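Local structure of GTP-binding protein (Pyrococcus horikoshii, 1WXQ) at residues A102-H107 with D315-I320; P216-A221 with Q306-R311; R136-W141 with E209-N214. The protein is of unknown cellular function but probably binds GTP and may hydrolyse nucleoside triphosphates, as expected of an Obg-like P-loop GTPase. One frame throughout, in Å; residues are numbered along the deposited sequence.

Contact 1: A102-H107 with D315-I320; sequences ASALIH and DLLKLI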
# COMPACT_ATOMS: atom_id res chain seq x y z
N ALA A 102 4.62 8.01 -1.91
CA ALA A 102 3.76 6.84 -1.87
C ALA A 102 4.41 5.66 -1.17
O ALA A 102 5.58 5.38 -1.38
CB ALA A 102 3.36 6.45 -3.29
N SER A 103 3.65 4.97 -0.34
CA SER A 103 4.17 3.79 0.32
C SER A 103 3.95 2.63 -0.65
O SER A 103 4.59 1.59 -0.56
CB SER A 103 3.40 3.50 1.61
OG SER A 103 3.61 4.52 2.56
N ALA A 104 3.00 2.80 -1.56
CA ALA A 104 2.73 1.75 -2.53
C ALA A 104 1.95 2.34 -3.66
O ALA A 104 1.36 3.40 -3.53
CB ALA A 104 1.95 0.59 -1.91
N LEU A 105 1.95 1.63 -4.78
CA LEU A 105 1.23 2.11 -5.93
C LEU A 105 0.30 1.03 -6.49
O LEU A 105 0.63 -0.15 -6.46
CB LEU A 105 2.20 2.48 -7.04
CG LEU A 105 3.38 3.40 -6.78
CD1 LEU A 105 4.39 3.21 -7.92
CD2 LEU A 105 2.90 4.82 -6.68
N ILE A 106 -0.84 1.47 -6.99
CA ILE A 106 -1.78 0.58 -7.63
C ILE A 106 -1.67 0.94 -9.11
O ILE A 106 -2.15 1.99 -9.54
CB ILE A 106 -3.21 0.82 -7.17
CG1 ILE A 106 -3.35 0.43 -5.70
CG2 ILE A 106 -4.19 0.02 -8.04
CD1 ILE A 106 -4.73 0.74 -5.15
N HIS A 107 -1.02 0.10 -9.90
CA HIS A 107 -0.89 0.40 -11.31
C HIS A 107 -2.02 -0.21 -12.15
O HIS A 107 -2.06 -1.42 -12.39
CB HIS A 107 0.46 -0.09 -11.85
CG HIS A 107 0.72 0.34 -13.27
ND1 HIS A 107 -0.16 1.13 -13.97
CD2 HIS A 107 1.77 0.10 -14.08
CE1 HIS A 107 0.33 1.36 -15.18
NE2 HIS A 107 1.49 0.75 -15.27
N ASP A 315 -1.13 -7.03 2.46
CA ASP A 315 -0.11 -7.88 1.88
C ASP A 315 1.17 -7.16 1.51
O ASP A 315 2.22 -7.41 2.11
CB ASP A 315 -0.67 -8.57 0.64
CG ASP A 315 0.17 -9.74 0.22
OD1 ASP A 315 1.41 -9.65 0.36
OD2 ASP A 315 -0.41 -10.73 -0.27
N LEU A 316 1.10 -6.28 0.51
CA LEU A 316 2.28 -5.54 0.09
C LEU A 316 2.97 -4.93 1.30
O LEU A 316 4.07 -5.30 1.66
CB LEU A 316 1.92 -4.39 -0.84
CG LEU A 316 2.10 -4.39 -2.35
CD1 LEU A 316 2.45 -2.95 -2.75
CD2 LEU A 316 3.21 -5.33 -2.80
N LEU A 317 2.29 -3.99 1.93
CA LEU A 317 2.84 -3.30 3.08
C LEU A 317 2.78 -4.13 4.35
O LEU A 317 3.41 -3.78 5.35
CB LEU A 317 2.12 -1.96 3.26
CG LEU A 317 2.12 -1.14 1.96
CD1 LEU A 317 1.38 0.15 2.13
CD2 LEU A 317 3.55 -0.89 1.52
N LYS A 318 2.03 -5.23 4.32
CA LYS A 318 1.89 -6.12 5.46
C LYS A 318 1.44 -5.43 6.74
O LYS A 318 2.00 -5.66 7.82
CB LYS A 318 3.22 -6.85 5.70
CG LYS A 318 3.69 -7.71 4.53
CD LYS A 318 4.44 -8.95 5.01
CE LYS A 318 5.66 -8.59 5.86
NZ LYS A 318 6.27 -9.79 6.51
N LEU A 319 0.43 -4.58 6.63
CA LEU A 319 -0.10 -3.89 7.79
C LEU A 319 -1.14 -4.80 8.44
O LEU A 319 -1.75 -5.64 7.77
CB LEU A 319 -0.72 -2.56 7.37
CG LEU A 319 0.25 -1.62 6.65
CD1 LEU A 319 -0.51 -0.47 6.02
CD2 LEU A 319 1.29 -1.10 7.64
N ILE A 320 -1.31 -4.67 9.75
CA ILE A 320 -2.30 -5.46 10.48
C ILE A 320 -3.04 -4.50 11.38
O ILE A 320 -2.45 -3.57 11.92
CB ILE A 320 -1.63 -6.53 11.37
CG1 ILE A 320 -0.62 -5.87 12.31
CG2 ILE A 320 -0.98 -7.60 10.50
CD1 ILE A 320 -0.12 -6.81 13.41
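With CG of L317 placed opposite its carbonyl carbon (chi1 -52°) and CD1 anti to CA (chi2 178°), the two methyls of this leucine spread over S103 and A104. CD1 comes against the beta carbon of S103, with L317 CD1 and S103 CB 3.9 Å apart. The second branch lies over the backbone, L317 CD2 being 3.4 Å from S103 O, and also reaches the methyl of A104. That small side chain is touched from two leucines: L316 CD1 lies 3.7 Å from A104 CB, while L317 CD2 is 4.1 Å from the same CB. Carbon atoms make all the side-chain approaches, S103 taking part through its CB; 151 Å² is buried in all. In the fold, A104 opens strand 104-110 of the sheet of the P-loop GTPase domain. L316 and L317 lie where helix 305-316 gives way to a turn; K318 then leaves helical geometry with a positive phi of 54°, and the chain enters strand 319-325 of a separate four-stranded sheet. V312 of the same helix also touches A104, and L316 reaches P216 and V218 beside it. The backbone oxygen L317 O accepts a hydrogen bond from K346 NZ.

Contact 2: P216-A221 with Q306-R311; sequences PMVIAA and QEVINR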
# COMPACT_ATOMS: atom_id res chain seq x y z
N PRO A 216 6.60 -0.37 -3.94
CA PRO A 216 6.00 -1.66 -4.30
C PRO A 216 4.63 -1.37 -4.88
O PRO A 216 3.97 -0.40 -4.50
CB PRO A 216 5.91 -2.38 -2.96
CG PRO A 216 5.59 -1.26 -2.03
CD PRO A 216 6.54 -0.16 -2.48
N MSE A 217 4.19 -2.21 -5.80
CA MSE A 217 2.88 -1.96 -6.37
C MSE A 217 2.02 -3.16 -6.63
O MSE A 217 2.47 -4.30 -6.63
CB MSE A 217 3.02 -1.14 -7.66
CG MSE A 217 4.18 -1.48 -8.58
SE MSE A 217 4.22 -0.19 -10.06
CE MSE A 217 6.10 0.24 -10.02
N VAL A 218 0.73 -2.87 -6.79
CA VAL A 218 -0.23 -3.90 -7.11
C VAL A 218 -0.80 -3.47 -8.44
O VAL A 218 -1.06 -2.29 -8.67
CB VAL A 218 -1.34 -4.02 -6.06
CG1 VAL A 218 -2.45 -4.94 -6.58
CG2 VAL A 218 -0.78 -4.58 -4.77
N ILE A 219 -0.99 -4.44 -9.32
CA ILE A 219 -1.50 -4.16 -10.64
C ILE A 219 -3.00 -4.44 -10.76
O ILE A 219 -3.48 -5.54 -10.49
CB ILE A 219 -0.71 -4.97 -11.67
CG1 ILE A 219 0.78 -4.73 -11.43
CG2 ILE A 219 -1.12 -4.57 -13.09
CD1 ILE A 219 1.69 -5.55 -12.31
N ALA A 220 -3.75 -3.42 -11.17
CA ALA A 220 -5.18 -3.58 -11.36
C ALA A 220 -5.41 -3.79 -12.85
O ALA A 220 -5.26 -2.84 -13.63
CB ALA A 220 -5.92 -2.34 -10.88
N ALA A 221 -5.73 -5.02 -13.24
CA ALA A 221 -5.99 -5.33 -14.65
C ALA A 221 -7.44 -4.88 -14.85
O ALA A 221 -8.36 -5.68 -14.73
CB ALA A 221 -5.84 -6.82 -14.90
N GLN A 306 -11.96 -3.23 -4.39
CA GLN A 306 -11.72 -3.40 -2.97
C GLN A 306 -10.61 -4.40 -2.67
O GLN A 306 -9.85 -4.23 -1.71
CB GLN A 306 -13.00 -3.85 -2.27
CG GLN A 306 -12.94 -3.74 -0.75
CD GLN A 306 -12.66 -2.32 -0.28
OE1 GLN A 306 -13.33 -1.37 -0.68
NE2 GLN A 306 -11.67 -2.18 0.59
N GLU A 307 -10.54 -5.44 -3.49
CA GLU A 307 -9.54 -6.51 -3.35
C GLU A 307 -8.13 -5.92 -3.51
O GLU A 307 -7.22 -6.20 -2.72
CB GLU A 307 -9.79 -7.56 -4.44
CG GLU A 307 -9.19 -8.93 -4.17
CD GLU A 307 -9.39 -9.88 -5.35
OE1 GLU A 307 -10.48 -9.83 -5.97
OE2 GLU A 307 -8.46 -10.66 -5.65
N VAL A 308 -7.95 -5.10 -4.54
CA VAL A 308 -6.66 -4.49 -4.78
C VAL A 308 -6.20 -3.68 -3.56
O VAL A 308 -5.06 -3.82 -3.12
CB VAL A 308 -6.71 -3.57 -6.01
CG1 VAL A 308 -5.41 -2.78 -6.12
CG2 VAL A 308 -6.94 -4.40 -7.27
N ILE A 309 -7.09 -2.85 -3.02
CA ILE A 309 -6.73 -2.02 -1.86
C ILE A 309 -6.39 -2.85 -0.62
O ILE A 309 -5.48 -2.49 0.14
CB ILE A 309 -7.85 -1.00 -1.55
CG1 ILE A 309 -7.98 -0.03 -2.73
CG2 ILE A 309 -7.56 -0.27 -0.26
CD1 ILE A 309 -9.16 0.92 -2.65
N ASN A 310 -7.10 -3.95 -0.41
CA ASN A 310 -6.80 -4.80 0.73
C ASN A 310 -5.43 -5.47 0.51
O ASN A 310 -4.66 -5.65 1.47
CB ASN A 310 -7.89 -5.89 0.94
CG ASN A 310 -9.22 -5.32 1.47
OD1 ASN A 310 -9.33 -4.15 1.85
ND2 ASN A 310 -10.25 -6.18 1.49
N ARG A 311 -5.11 -5.83 -0.73
CA ARG A 311 -3.83 -6.49 -1.00
C ARG A 311 -2.68 -5.53 -0.81
O ARG A 311 -1.59 -5.94 -0.40
CB ARG A 311 -3.78 -7.11 -2.41
CG ARG A 311 -4.71 -8.33 -2.59
CD ARG A 311 -4.36 -9.49 -1.63
NE ARG A 311 -3.10 -10.15 -1.97
CZ ARG A 311 -2.95 -10.99 -2.99
NH1 ARG A 311 -3.98 -11.30 -3.77
NH2 ARG A 311 -1.76 -11.52 -3.25
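Strand 217-221 and helix 306-311 run almost exactly antiparallel, their N-to-C directions 171° apart, with a closest axis separation of 8.9 Å. The backbones come nearest at A220 and V308, whose CA atoms are 6.8 Å apart. This is the helix-on-sheet layer of an alpha/beta P-loop NTPase fold: helix 305-316 lies against one face of the sheet in which strand 217-222 pairs in parallel with strands 104-110 and 245-249. Backbone bonds keep the helix regular here, for example R311 N to E307 O at 2.9 Å.

Across the interface the central pair is V218 and V308, both of which point toward the opposing segment. In each valine CG1 stands anti to the backbone N (chi1 170° in V218, 172° in V308), and these two branches meet, V218 CG1 to V308 CG1, at 3.7 Å. The two valines pass alongside one another, pointing opposite ways. V308 uses its other methyl on A220, at the looser distance of 4.3 Å between V308 CG2 and A220 CB. V308 also touches I106, so it spans two neighbouring strands, whereas I219 turns to the other face of the sheet and meets I131 of helix 127-147.

R311 begins by pointing at the strand, and the methyl V218 CG2 lies 4.5 Å from its backbone atom R311 C. The chain then bends away, touching I245 and I247 of strand 245-249, and its NE forms a salt bridge with OD2 of D315. Nearer the start of the helix, Q306 NE2 donates to Y43 O and makes a weak bond of 3.3 Å to N310 OD1.

Contact 3: R136-W141 with E209-N214; sequences REIDYW and EIRRVN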
# COMPACT_ATOMS: atom_id res chain seq x y z
N ARG A 136 10.73 0.97 -15.25
CA ARG A 136 11.97 1.65 -15.61
C ARG A 136 11.97 3.15 -15.31
O ARG A 136 13.01 3.70 -14.96
CB ARG A 136 12.26 1.45 -17.09
CG ARG A 136 12.27 0.02 -17.50
CD ARG A 136 12.17 -0.07 -18.99
NE ARG A 136 12.43 -1.43 -19.46
CZ ARG A 136 12.25 -1.82 -20.72
NH1 ARG A 136 11.80 -0.96 -21.62
NH2 ARG A 136 12.54 -3.07 -21.06
N GLU A 137 10.84 3.82 -15.47
CA GLU A 137 10.80 5.25 -15.18
C GLU A 137 11.08 5.52 -13.70
O GLU A 137 11.77 6.48 -13.35
CB GLU A 137 9.46 5.85 -15.59
CG GLU A 137 9.19 5.84 -17.10
CD GLU A 137 10.22 6.64 -17.89
OE1 GLU A 137 10.43 7.83 -17.58
OE2 GLU A 137 10.83 6.08 -18.83
N ILE A 138 10.54 4.68 -12.82
CA ILE A 138 10.75 4.88 -11.38
C ILE A 138 12.17 4.49 -11.03
O ILE A 138 12.82 5.14 -10.21
CB ILE A 138 9.72 4.06 -10.57
CG1 ILE A 138 8.32 4.63 -10.82
CG2 ILE A 138 10.08 4.08 -9.10
CD1 ILE A 138 7.17 3.70 -10.47
N ASP A 139 12.65 3.44 -11.67
CA ASP A 139 14.01 2.96 -11.46
C ASP A 139 15.05 3.99 -11.84
O ASP A 139 15.96 4.26 -11.07
CB ASP A 139 14.24 1.68 -12.25
CG ASP A 139 13.81 0.45 -11.49
OD1 ASP A 139 13.03 0.60 -10.52
OD2 ASP A 139 14.26 -0.66 -11.85
N TYR A 140 14.93 4.58 -13.03
CA TYR A 140 15.91 5.56 -13.44
C TYR A 140 15.78 6.87 -12.69
O TYR A 140 16.76 7.57 -12.47
CB TYR A 140 15.85 5.76 -14.95
CG TYR A 140 16.52 4.61 -15.65
CD1 TYR A 140 15.96 3.34 -15.60
CD2 TYR A 140 17.77 4.77 -16.26
CE1 TYR A 140 16.63 2.24 -16.13
CE2 TYR A 140 18.45 3.68 -16.79
CZ TYR A 140 17.88 2.42 -16.72
OH TYR A 140 18.57 1.34 -17.24
N TRP A 141 14.56 7.19 -12.26
CA TRP A 141 14.33 8.43 -11.50
C TRP A 141 15.18 8.46 -10.19
O TRP A 141 15.86 9.45 -9.92
CB TRP A 141 12.83 8.55 -11.25
CG TRP A 141 12.47 9.48 -10.13
CD1 TRP A 141 12.84 10.79 -9.98
CD2 TRP A 141 11.67 9.16 -8.97
NE1 TRP A 141 12.32 11.30 -8.81
CE2 TRP A 141 11.60 10.33 -8.18
CE3 TRP A 141 11.01 8.00 -8.54
CZ2 TRP A 141 10.89 10.38 -6.97
CZ3 TRP A 141 10.30 8.05 -7.33
CH2 TRP A 141 10.25 9.23 -6.57
N GLU A 209 16.53 -1.99 -6.44
CA GLU A 209 16.23 -2.65 -5.19
C GLU A 209 15.46 -1.73 -4.26
O GLU A 209 14.62 -2.18 -3.48
CB GLU A 209 17.52 -3.12 -4.51
CG GLU A 209 17.28 -3.96 -3.26
CD GLU A 209 16.17 -5.00 -3.44
OE1 GLU A 209 16.16 -5.72 -4.46
OE2 GLU A 209 15.32 -5.10 -2.52
N ILE A 210 15.72 -0.43 -4.34
CA ILE A 210 15.04 0.55 -3.50
C ILE A 210 13.60 0.69 -3.93
O ILE A 210 12.70 0.77 -3.09
CB ILE A 210 15.74 1.92 -3.57
CG1 ILE A 210 17.05 1.87 -2.78
CG2 ILE A 210 14.86 2.99 -3.00
CD1 ILE A 210 16.83 1.51 -1.31
N ARG A 211 13.38 0.72 -5.25
CA ARG A 211 12.05 0.85 -5.81
C ARG A 211 11.19 -0.31 -5.34
O ARG A 211 10.09 -0.12 -4.84
CB ARG A 211 12.11 0.86 -7.34
CG ARG A 211 10.76 0.94 -8.04
CD ARG A 211 10.20 -0.44 -8.37
NE ARG A 211 11.10 -1.15 -9.28
CZ ARG A 211 10.88 -2.36 -9.78
NH1 ARG A 211 9.77 -3.02 -9.48
NH2 ARG A 211 11.78 -2.91 -10.58
N ARG A 212 11.72 -1.52 -5.50
CA ARG A 212 11.02 -2.74 -5.13
C ARG A 212 10.49 -2.71 -3.70
O ARG A 212 9.42 -3.25 -3.42
CB ARG A 212 11.96 -3.94 -5.29
CG ARG A 212 11.58 -4.93 -6.40
CD ARG A 212 12.40 -6.19 -6.19
NE ARG A 212 12.57 -6.38 -4.75
CZ ARG A 212 13.47 -7.18 -4.18
NH1 ARG A 212 14.31 -7.89 -4.92
NH2 ARG A 212 13.53 -7.25 -2.85
N VAL A 213 11.23 -2.07 -2.81
CA VAL A 213 10.85 -1.97 -1.41
C VAL A 213 10.11 -0.68 -1.04
O VAL A 213 9.22 -0.71 -0.19
CB VAL A 213 12.09 -2.12 -0.50
CG1 VAL A 213 11.71 -1.90 0.95
CG2 VAL A 213 12.71 -3.49 -0.67
N ASN A 214 10.49 0.43 -1.68
CA ASN A 214 9.93 1.77 -1.43
C ASN A 214 8.75 2.15 -2.33
O ASN A 214 7.93 2.99 -1.98
CB ASN A 214 11.06 2.82 -1.59
CG ASN A 214 10.58 4.26 -1.39
OD1 ASN A 214 10.13 4.91 -2.33
ND2 ASN A 214 10.70 4.77 -0.16
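The polar part of the contact is a salt bridge between D139 and R211. R211 NE donates to D139 OD1 at 2.9 Å with an N-H...O angle of 155°, and the carboxylate oxygen is met on its syn side. The acid lies at the guanidinium edge, but the two flat groups are turned 37° from one another, and NH2 stays farther off, R211 NH2 being 3.6 Å from D139 OD2. Both groups have a second partner: S208 OG hydrogen-bonds D139 OD2, and E135 OE2 forms a salt bridge with R211 NH1. The arginine thus pairs with two acids of helix 127-147, through NE and NH1, so that its charge is probably well balanced.

The apolar part uses the stem of the same arginine. Its CG stands anti to the backbone N (chi1 178°), where I138 CG2 packs on R211 CG at 3.4 Å, the two side chains crossing at about a right angle. A leucine in place of R211 would probably leave D139 and E135 without their cationic mate.

Around this pair, R211 also touches Y244, and I210 packs on A185 of helix 179-188. On its other flank I138 meets L105 of strand 104-110 and M217, a selenomethionine, of strand 217-222, so helices 127-147 and 200-214 lie side by side at this end of the sheet, the second leading directly into strand 217-222.

In the fold
The centres of contacts 1 and 2 are about 8 Å apart, and both use helix 305-316. They are joined through the sheet by probable hydrogen bonds of 2.7 Å from V218 N to L105 O and from H107 N to V218 O. Contact 3 lies across the sheet, its centre about 15 Å from that of contact 1 and about 18 Å from that of contact 2; I138 CD1 reaches L105 CD1 (3.8 Å) and M217 CE (3.7 Å). Along the chain, contact 1 encloses the other two, contact 3 closing before contact 2 opens. Strand 2-7, next to strand 104-110, leads into a probable P-loop with K13 and S14, so the contacts belong to the framework of the probable nucleotide-binding domain.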